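Local coordinates for YopX protein domain-containing protein (Enterococcus faecalis, PDB 2OX7) that is of unknown function but belongs to the YopX family and has a mainly beta-strand fold with little helix, with four chains in the assembly, at residues A[86-91]-A[132-137]; A[4-9]-A[80-85]. One frame throughout, in Å; residues are numbered along the deposited sequence.

Contact 1. Residues A[86-91]-A[132-137]; sequences ILVYDA and LVIGNI
Ile134 crosses Val88 at about a right angle in an antiparallel strand pair; Val88 CG1 and Ile134 CD1 are 3.2 Å apart, shorter than usual van der Waals contact, so the exact placement of that isoleucine methyl is doubtful. Ile134 reaches across because its CG1 lies between its own backbone N and carbonyl carbon (chi1 60°). On the face opposite Val88, Leu87 and Val133, a non-hydrogen-bonded pair, pass at a slant, Leu87 CD1 lying 4.0 Å from Val133 CG2. Ile86 extends past the end of the pairing: its CD1 rests 3.6 Å from Asn136 C and also touches the Ile137 CG2 methyl. At the far end Leu132 CD1 lies against the carboxylate carbon of Asp90, whose oxygens are engaged by Lys76 and Arg99. Backbone bonds fix the register: Val88 N to Leu132 O 3.0 Å, Leu132 N to Val88 O 2.9 Å, and Ile134 N binds Ile86 O nearly straight (170° at the hydrogen). The strand axes, 4.6 Å apart at closest, run at 137° to one another. Strand 85-89 continues the sheet on its other side with strand 101-107, where Leu87 touches Ile104 and Val88 touches Met101, while strand 131-136 is outermost within the chain.

Contact 2. Residues A[4-9]-A[80-85]; sequences IPKFRA and EIFEGD
Arg8 lies over Phe82 at the tight end of this contact, its guanidinium plane only 10° from that of the ring. The overlap is offset: Phe82 CB sits under the centre of the guanidinium, 3.4 Å from Arg8 CZ, while Arg8 CD makes a CH-pi contact 4.0 Å from the Phe82 ring centroid. From CG the arginine runs extended to NE, after a first torsion (chi1 67°) that sets CG between its backbone N and carbonyl carbon. Arg8 NH1 and NH2 both lie 2.9 Å from Asp85 OD1, a salt bridge at the guanidinium edge; the carboxylate stands nearly upright to the guanidinium, at 79°. NH2 also makes a bent bond to Glu83 O. Asp85 is steadied in turn by Phe82 N, 2.8 Å from Asp85 OD2, across a type II turn. Arg8 NE, by contrast, is buried without a partner. The looser side belongs to Lys6 and Glu80, both partly exposed: Lys6 CD passes 3.7 Å from Glu80 OE1, but Lys6 NZ bonds Asn20 and Glu80 OE2 bonds Ser70. Lys6 also packs on Asn29 of a neighbouring subunit. Strand 7-11 runs between strands 16-19 and 65-71, and Arg8 also touches Met17, Met68 and, on strand 131-136, Asn136.

Overall arrangement
Along the chain the two contacts come in series, contact 2 closing at residue 85 and contact 1 opening at 86, and their centres are about 14 Å apart. The turn at 82-85 connects them: strand 80-82 leads through it into strand 85-89 of the four-stranded antiparallel sheet. They also touch directly, since Ile137 N lies 3.0 Å from Gly84 O, a probable hydrogen bond, and Val133 CG1 lies 3.7 Å from Asp85 CG. Contact 2, near the centre of the chain, thus joins the sheet holding strand 7-11 to the sheet holding strands 85-89 and 131-136, whose pairing is contact 1. Together they bring the N-terminal strand and the last strand to one turn.

Contact 1. Residues A[86-91]-A[132-137]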
ATOM      1  N   ILE A  86      19.875  -2.447   4.133  1.00 19.04           N
ATOM      2  CA  ILE A  86      19.313  -3.570   4.911  1.00 19.55           C
ATOM      3  C   ILE A  86      18.966  -3.092   6.311  1.00 20.23           C
ATOM      4  O   ILE A  86      19.826  -2.481   7.013  1.00 20.80           O
ATOM      5  CB  ILE A  86      20.348  -4.770   4.964  1.00 18.81           C
ATOM      6  CG1 ILE A  86      20.609  -5.300   3.543  1.00 21.18           C
ATOM      7  CG2 ILE A  86      19.867  -5.832   6.004  1.00 21.89           C
ATOM      8  CD1 ILE A  86      21.932  -6.159   3.404  1.00 23.39           C
ATOM      9  N   LEU A  87      17.694  -3.274   6.704  1.00 20.66           N
ATOM     10  CA  LEU A  87      17.224  -2.767   8.011  1.00 21.10           C
ATOM     11  C   LEU A  87      16.946  -3.917   8.954  1.00 21.05           C
ATOM     12  O   LEU A  87      16.527  -5.001   8.509  1.00 22.87           O
ATOM     13  CB  LEU A  87      15.937  -1.966   7.846  1.00 20.43           C
ATOM     14  CG  LEU A  87      16.099  -0.507   7.395  1.00 21.66           C
ATOM     15  CD1 LEU A  87      16.794  -0.326   6.059  1.00 27.57           C
ATOM     16  CD2 LEU A  87      14.674   0.010   7.320  1.00 24.48           C
ATOM     17  N   VAL A  88      17.160  -3.682  10.239  1.00 21.89           N
ATOM     18  CA  VAL A  88      16.766  -4.643  11.261  1.00 22.36           C
ATOM     19  C   VAL A  88      15.909  -3.977  12.305  1.00 21.57           C
ATOM     20  O   VAL A  88      16.103  -2.793  12.592  1.00 20.95           O
ATOM     21  CB  VAL A  88      17.979  -5.285  11.971  1.00 23.06           C
ATOM     22  CG1 VAL A  88      18.668  -6.211  11.006  1.00 28.00           C
ATOM     23  CG2 VAL A  88      18.892  -4.219  12.572  1.00 23.26           C
ATOM     24  N   TYR A  89      14.985  -4.732  12.876  1.00 22.38           N
ATOM     25  CA  TYR A  89      14.199  -4.257  14.013  1.00 23.55           C
ATOM     26  C   TYR A  89      15.048  -4.255  15.292  1.00 24.05           C
ATOM     27  O   TYR A  89      15.662  -5.283  15.666  1.00 25.43           O
ATOM     28  CB  TYR A  89      12.974  -5.165  14.189  1.00 25.56           C
ATOM     29  CG  TYR A  89      12.023  -4.634  15.219  1.00 27.30           C
ATOM     30  CD1 TYR A  89      11.325  -3.454  15.001  1.00 27.57           C
ATOM     31  CD2 TYR A  89      11.797  -5.334  16.404  1.00 29.07           C
ATOM     32  CE1 TYR A  89      10.461  -2.956  15.954  1.00 30.32           C
ATOM     33  CE2 TYR A  89      10.935  -4.850  17.358  1.00 29.91           C
ATOM     34  CZ  TYR A  89      10.238  -3.677  17.111  1.00 30.68           C
ATOM     35  OH  TYR A  89       9.357  -3.178  18.067  1.00 32.61           O
ATOM     36  N   ASP A  90      15.083  -3.122  15.976  1.00 23.70           N
ATOM     37  CA  ASP A  90      16.084  -2.888  17.010  1.00 24.81           C
ATOM     38  C   ASP A  90      15.598  -3.419  18.376  1.00 25.61           C
ATOM     39  O   ASP A  90      15.567  -2.709  19.379  1.00 26.20           O
ATOM     40  CB  ASP A  90      16.499  -1.412  17.019  1.00 24.91           C
ATOM     41  CG  ASP A  90      17.631  -1.118  17.996  1.00 28.15           C
ATOM     42  OD1 ASP A  90      18.507  -2.003  18.151  1.00 27.77           O
ATOM     43  OD2 ASP A  90      17.651  -0.002  18.589  1.00 26.84           O
ATOM     44  N   ALA A  91      15.187  -4.685  18.379  1.00 27.77           N
ATOM     45  CA  ALA A  91      14.755  -5.339  19.622  1.00 29.66           C
ATOM     46  C   ALA A  91      16.015  -5.688  20.402  1.00 31.41           C
ATOM     47  O   ALA A  91      17.056  -5.918  19.790  1.00 31.43           O
ATOM     48  CB  ALA A  91      13.932  -6.572  19.307  1.00 30.17           C
ATOM     49  N   LEU A 132      16.799  -0.008  12.172  1.00 17.91           N
ATOM     50  CA  LEU A 132      18.105   0.602  11.951  1.00 18.36           C
ATOM     51  C   LEU A 132      18.735   0.062  10.676  1.00 18.48           C
ATOM     52  O   LEU A 132      18.618  -1.112  10.408  1.00 18.07           O
ATOM     53  CB  LEU A 132      18.998   0.273  13.135  1.00 20.18           C
ATOM     54  CG  LEU A 132      18.765   1.041  14.450  1.00 21.74           C
ATOM     55  CD1 LEU A 132      19.700   0.494  15.544  1.00 28.10           C
ATOM     56  CD2 LEU A 132      19.048   2.532  14.221  1.00 25.09           C
ATOM     57  N   VAL A 133      19.407   0.926   9.923  1.00 17.67           N
ATOM     58  CA  VAL A 133      20.178   0.492   8.748  1.00 18.73           C
ATOM     59  C   VAL A 133      21.469  -0.174   9.278  1.00 19.53           C
ATOM     60  O   VAL A 133      22.260   0.475   9.970  1.00 20.26           O
ATOM     61  CB  VAL A 133      20.624   1.660   7.916  1.00 19.66           C
ATOM     62  CG1 VAL A 133      21.501   1.166   6.721  1.00 18.93           C
ATOM     63  CG2 VAL A 133      19.399   2.398   7.329  1.00 20.49           C
ATOM     64  N   ILE A 134      21.706  -1.415   8.893  1.00 19.96           N
ATOM     65  CA  ILE A 134      22.924  -2.093   9.373  1.00 21.61           C
ATOM     66  C   ILE A 134      23.876  -2.533   8.248  1.00 21.94           C
ATOM     67  O   ILE A 134      24.844  -3.257   8.489  1.00 23.11           O
ATOM     68  CB  ILE A 134      22.580  -3.228  10.288  1.00 21.95           C
ATOM     69  CG1 ILE A 134      21.698  -4.279   9.567  1.00 23.99           C
ATOM     70  CG2 ILE A 134      22.087  -2.656  11.624  1.00 21.64           C
ATOM     71  CD1 ILE A 134      21.757  -5.604  10.261  1.00 30.29           C
ATOM     72  N   GLY A 135      23.619  -2.036   7.054  1.00 22.36           N
ATOM     73  CA  GLY A 135      24.460  -2.327   5.887  1.00 22.08           C
ATOM     74  C   GLY A 135      23.657  -2.251   4.610  1.00 23.05           C
ATOM     75  O   GLY A 135      22.511  -1.736   4.578  1.00 21.39           O
ATOM     76  N   ASN A 136      24.267  -2.717   3.527  1.00 22.47           N
ATOM     77  CA  ASN A 136      23.568  -2.746   2.268  1.00 22.38           C
ATOM     78  C   ASN A 136      24.037  -3.953   1.483  1.00 23.41           C
ATOM     79  O   ASN A 136      25.043  -4.598   1.837  1.00 24.90           O
ATOM     80  CB  ASN A 136      23.732  -1.439   1.514  1.00 22.23           C
ATOM     81  CG  ASN A 136      25.191  -1.168   1.085  1.00 23.94           C
ATOM     82  OD1 ASN A 136      25.680  -1.764   0.147  1.00 28.16           O
ATOM     83  ND2 ASN A 136      25.859  -0.237   1.773  1.00 26.65           N
ATOM     84  N   ILE A 137      23.287  -4.257   0.440  1.00 24.56           N
ATOM     85  CA  ILE A 137      23.460  -5.479  -0.326  1.00 26.77           C
ATOM     86  C   ILE A 137      24.775  -5.508  -1.105  1.00 28.25           C
ATOM     87  O   ILE A 137      25.238  -6.582  -1.489  1.00 29.00           O
ATOM     88  CB  ILE A 137      22.233  -5.720  -1.286  1.00 26.45           C
ATOM     89  CG1 ILE A 137      22.108  -4.576  -2.279  1.00 26.01           C
ATOM     90  CG2 ILE A 137      20.970  -5.904  -0.453  1.00 27.33           C
ATOM     91  CD1 ILE A 137      21.109  -4.808  -3.441  1.00 29.03           C
TER

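Contact 2. Residues A[4-9]-A[80-85]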
ATOM      1  N   ILE A   4      13.480  15.008  -2.237  1.00 32.76           N
ATOM      2  CA  ILE A   4      14.707  15.598  -2.773  1.00 33.41           C
ATOM      3  C   ILE A   4      15.522  14.465  -3.380  1.00 32.03           C
ATOM      4  O   ILE A   4      15.844  13.519  -2.666  1.00 32.49           O
ATOM      5  CB  ILE A   4      15.575  16.275  -1.697  1.00 33.83           C
ATOM      6  CG1 ILE A   4      14.787  17.373  -0.959  1.00 36.02           C
ATOM      7  CG2 ILE A   4      16.857  16.835  -2.364  1.00 35.11           C
ATOM      8  CD1 ILE A   4      15.418  17.814   0.376  1.00 35.30           C
ATOM      9  N   PRO A   5      15.838  14.532  -4.686  1.00 31.42           N
ATOM     10  CA  PRO A   5      16.651  13.433  -5.269  1.00 30.87           C
ATOM     11  C   PRO A   5      18.092  13.435  -4.768  1.00 29.69           C
ATOM     12  O   PRO A   5      18.849  14.401  -4.954  1.00 30.76           O
ATOM     13  CB  PRO A   5      16.627  13.682  -6.773  1.00 31.35           C
ATOM     14  CG  PRO A   5      16.076  15.062  -6.964  1.00 31.50           C
ATOM     15  CD  PRO A   5      15.478  15.572  -5.677  1.00 30.84           C
ATOM     16  N   LYS A   6      18.463  12.327  -4.159  1.00 27.83           N
ATOM     17  CA  LYS A   6      19.770  12.162  -3.622  1.00 26.25           C
ATOM     18  C   LYS A   6      20.188  10.758  -4.002  1.00 25.00           C
ATOM     19  O   LYS A   6      19.396   9.806  -3.841  1.00 24.62           O
ATOM     20  CB  LYS A   6      19.754  12.372  -2.108  1.00 26.30           C
ATOM     21  CG  LYS A   6      21.088  12.202  -1.465  1.00 30.32           C
ATOM     22  CD  LYS A   6      21.005  12.646  -0.012  1.00 36.12           C
ATOM     23  CE  LYS A   6      22.376  13.021   0.497  1.00 40.87           C
ATOM     24  NZ  LYS A   6      22.673  14.440   0.084  1.00 47.03           N
ATOM     25  N   PHE A   7      21.409  10.623  -4.530  1.00 22.95           N
ATOM     26  CA  PHE A   7      21.859   9.347  -5.057  1.00 23.32           C
ATOM     27  C   PHE A   7      23.206   8.939  -4.509  1.00 24.39           C
ATOM     28  O   PHE A   7      24.061   9.795  -4.242  1.00 24.62           O
ATOM     29  CB  PHE A   7      21.965   9.376  -6.610  1.00 24.08           C
ATOM     30  CG  PHE A   7      20.674   9.726  -7.280  1.00 25.72           C
ATOM     31  CD1 PHE A   7      19.698   8.753  -7.502  1.00 26.44           C
ATOM     32  CD2 PHE A   7      20.422  11.034  -7.657  1.00 24.83           C
ATOM     33  CE1 PHE A   7      18.473   9.102  -8.104  1.00 27.52           C
ATOM     34  CE2 PHE A   7      19.222  11.390  -8.236  1.00 27.03           C
ATOM     35  CZ  PHE A   7      18.244  10.418  -8.463  1.00 26.86           C
ATOM     36  N   ARG A   8      23.390   7.630  -4.382  1.00 24.23           N
ATOM     37  CA  ARG A   8      24.713   7.029  -4.105  1.00 25.31           C
ATOM     38  C   ARG A   8      24.978   5.981  -5.184  1.00 26.25           C
ATOM     39  O   ARG A   8      24.051   5.515  -5.865  1.00 25.54           O
ATOM     40  CB  ARG A   8      24.789   6.400  -2.708  1.00 24.91           C
ATOM     41  CG  ARG A   8      23.904   5.183  -2.549  1.00 23.31           C
ATOM     42  CD  ARG A   8      23.891   4.658  -1.133  1.00 24.22           C
ATOM     43  NE  ARG A   8      23.124   3.398  -1.071  1.00 21.80           N
ATOM     44  CZ  ARG A   8      22.876   2.741   0.061  1.00 19.57           C
ATOM     45  NH1 ARG A   8      23.297   3.253   1.206  1.00 22.72           N
ATOM     46  NH2 ARG A   8      22.171   1.607   0.036  1.00 21.22           N
ATOM     47  N   ALA A   9      26.252   5.621  -5.361  1.00 26.87           N
ATOM     48  CA  ALA A   9      26.630   4.673  -6.405  1.00 28.33           C
ATOM     49  C   ALA A   9      27.661   3.688  -5.900  1.00 29.13           C
ATOM     50  O   ALA A   9      28.591   4.062  -5.183  1.00 30.49           O
ATOM     51  CB  ALA A   9      27.184   5.385  -7.614  1.00 29.35           C
ATOM     52  N   GLU A  80      19.586   8.469   6.610  1.00 21.32           N
ATOM     53  CA  GLU A  80      18.718   8.460   5.432  1.00 22.96           C
ATOM     54  C   GLU A  80      18.763   7.047   4.872  1.00 20.81           C
ATOM     55  O   GLU A  80      19.829   6.475   4.756  1.00 21.37           O
ATOM     56  CB  GLU A  80      19.224   9.458   4.384  1.00 24.47           C
ATOM     57  CG  GLU A  80      18.157   9.908   3.377  1.00 28.56           C
ATOM     58  CD  GLU A  80      18.443  11.275   2.694  1.00 30.73           C
ATOM     59  OE1 GLU A  80      19.300  12.074   3.195  1.00 41.20           O
ATOM     60  OE2 GLU A  80      17.809  11.552   1.642  1.00 40.13           O
ATOM     61  N   ILE A  81      17.593   6.476   4.578  1.00 18.77           N
ATOM     62  CA  ILE A  81      17.469   5.096   4.089  1.00 17.32           C
ATOM     63  C   ILE A  81      17.443   5.131   2.558  1.00 18.54           C
ATOM     64  O   ILE A  81      16.605   5.824   1.962  1.00 18.18           O
ATOM     65  CB  ILE A  81      16.163   4.471   4.591  1.00 17.17           C
ATOM     66  CG1 ILE A  81      16.222   4.288   6.121  1.00 17.11           C
ATOM     67  CG2 ILE A  81      15.927   3.068   3.915  1.00 16.97           C
ATOM     68  CD1 ILE A  81      14.794   4.042   6.705  1.00 17.32           C
ATOM     69  N   PHE A  82      18.357   4.387   1.931  1.00 18.01           N
ATOM     70  CA  PHE A  82      18.437   4.306   0.467  1.00 18.57           C
ATOM     71  C   PHE A  82      17.973   2.940  -0.043  1.00 19.37           C
ATOM     72  O   PHE A  82      18.059   1.910   0.670  1.00 18.81           O
ATOM     73  CB  PHE A  82      19.925   4.418   0.032  1.00 19.03           C
ATOM     74  CG  PHE A  82      20.460   5.806   0.067  1.00 19.21           C
ATOM     75  CD1 PHE A  82      20.681   6.492  -1.121  1.00 21.37           C
ATOM     76  CD2 PHE A  82      20.754   6.415   1.276  1.00 18.12           C
ATOM     77  CE1 PHE A  82      21.211   7.801  -1.103  1.00 22.09           C
ATOM     78  CE2 PHE A  82      21.272   7.751   1.323  1.00 23.36           C
ATOM     79  CZ  PHE A  82      21.485   8.447   0.126  1.00 18.79           C
ATOM     80  N   GLU A  83      17.626   2.899  -1.321  1.00 20.62           N
ATOM     81  CA  GLU A  83      17.478   1.595  -1.965  1.00 22.07           C
ATOM     82  C   GLU A  83      18.765   0.791  -1.710  1.00 20.89           C
ATOM     83  O   GLU A  83      19.891   1.350  -1.747  1.00 21.29           O
ATOM     84  CB  GLU A  83      17.366   1.726  -3.485  1.00 22.61           C
ATOM     85  CG  GLU A  83      16.285   2.587  -4.062  1.00 26.85           C
ATOM     86  CD  GLU A  83      16.418   2.617  -5.604  1.00 28.76           C
ATOM     87  OE1 GLU A  83      17.105   3.522  -6.185  1.00 26.27           O
ATOM     88  OE2 GLU A  83      15.868   1.680  -6.218  1.00 37.73           O
ATOM     89  N   GLY A  84      18.607  -0.520  -1.546  1.00 20.73           N
ATOM     90  CA  GLY A  84      19.763  -1.418  -1.302  1.00 21.69           C
ATOM     91  C   GLY A  84      20.165  -1.536   0.161  1.00 21.24           C
ATOM     92  O   GLY A  84      20.895  -2.473   0.537  1.00 21.12           O
ATOM     93  N   ASP A  85      19.695  -0.612   1.013  1.00 19.60           N
ATOM     94  CA  ASP A  85      19.952  -0.753   2.439  1.00 19.53           C
ATOM     95  C   ASP A  85      19.305  -1.981   3.025  1.00 19.56           C
ATOM     96  O   ASP A  85      18.275  -2.463   2.541  1.00 21.72           O
ATOM     97  CB  ASP A  85      19.486   0.486   3.233  1.00 19.27           C
ATOM     98  CG  ASP A  85      20.497   1.654   3.165  1.00 23.50           C
ATOM     99  OD1 ASP A  85      21.706   1.442   2.847  1.00 21.94           O
ATOM    100  OD2 ASP A  85      20.111   2.797   3.484  1.00 24.73           O
TER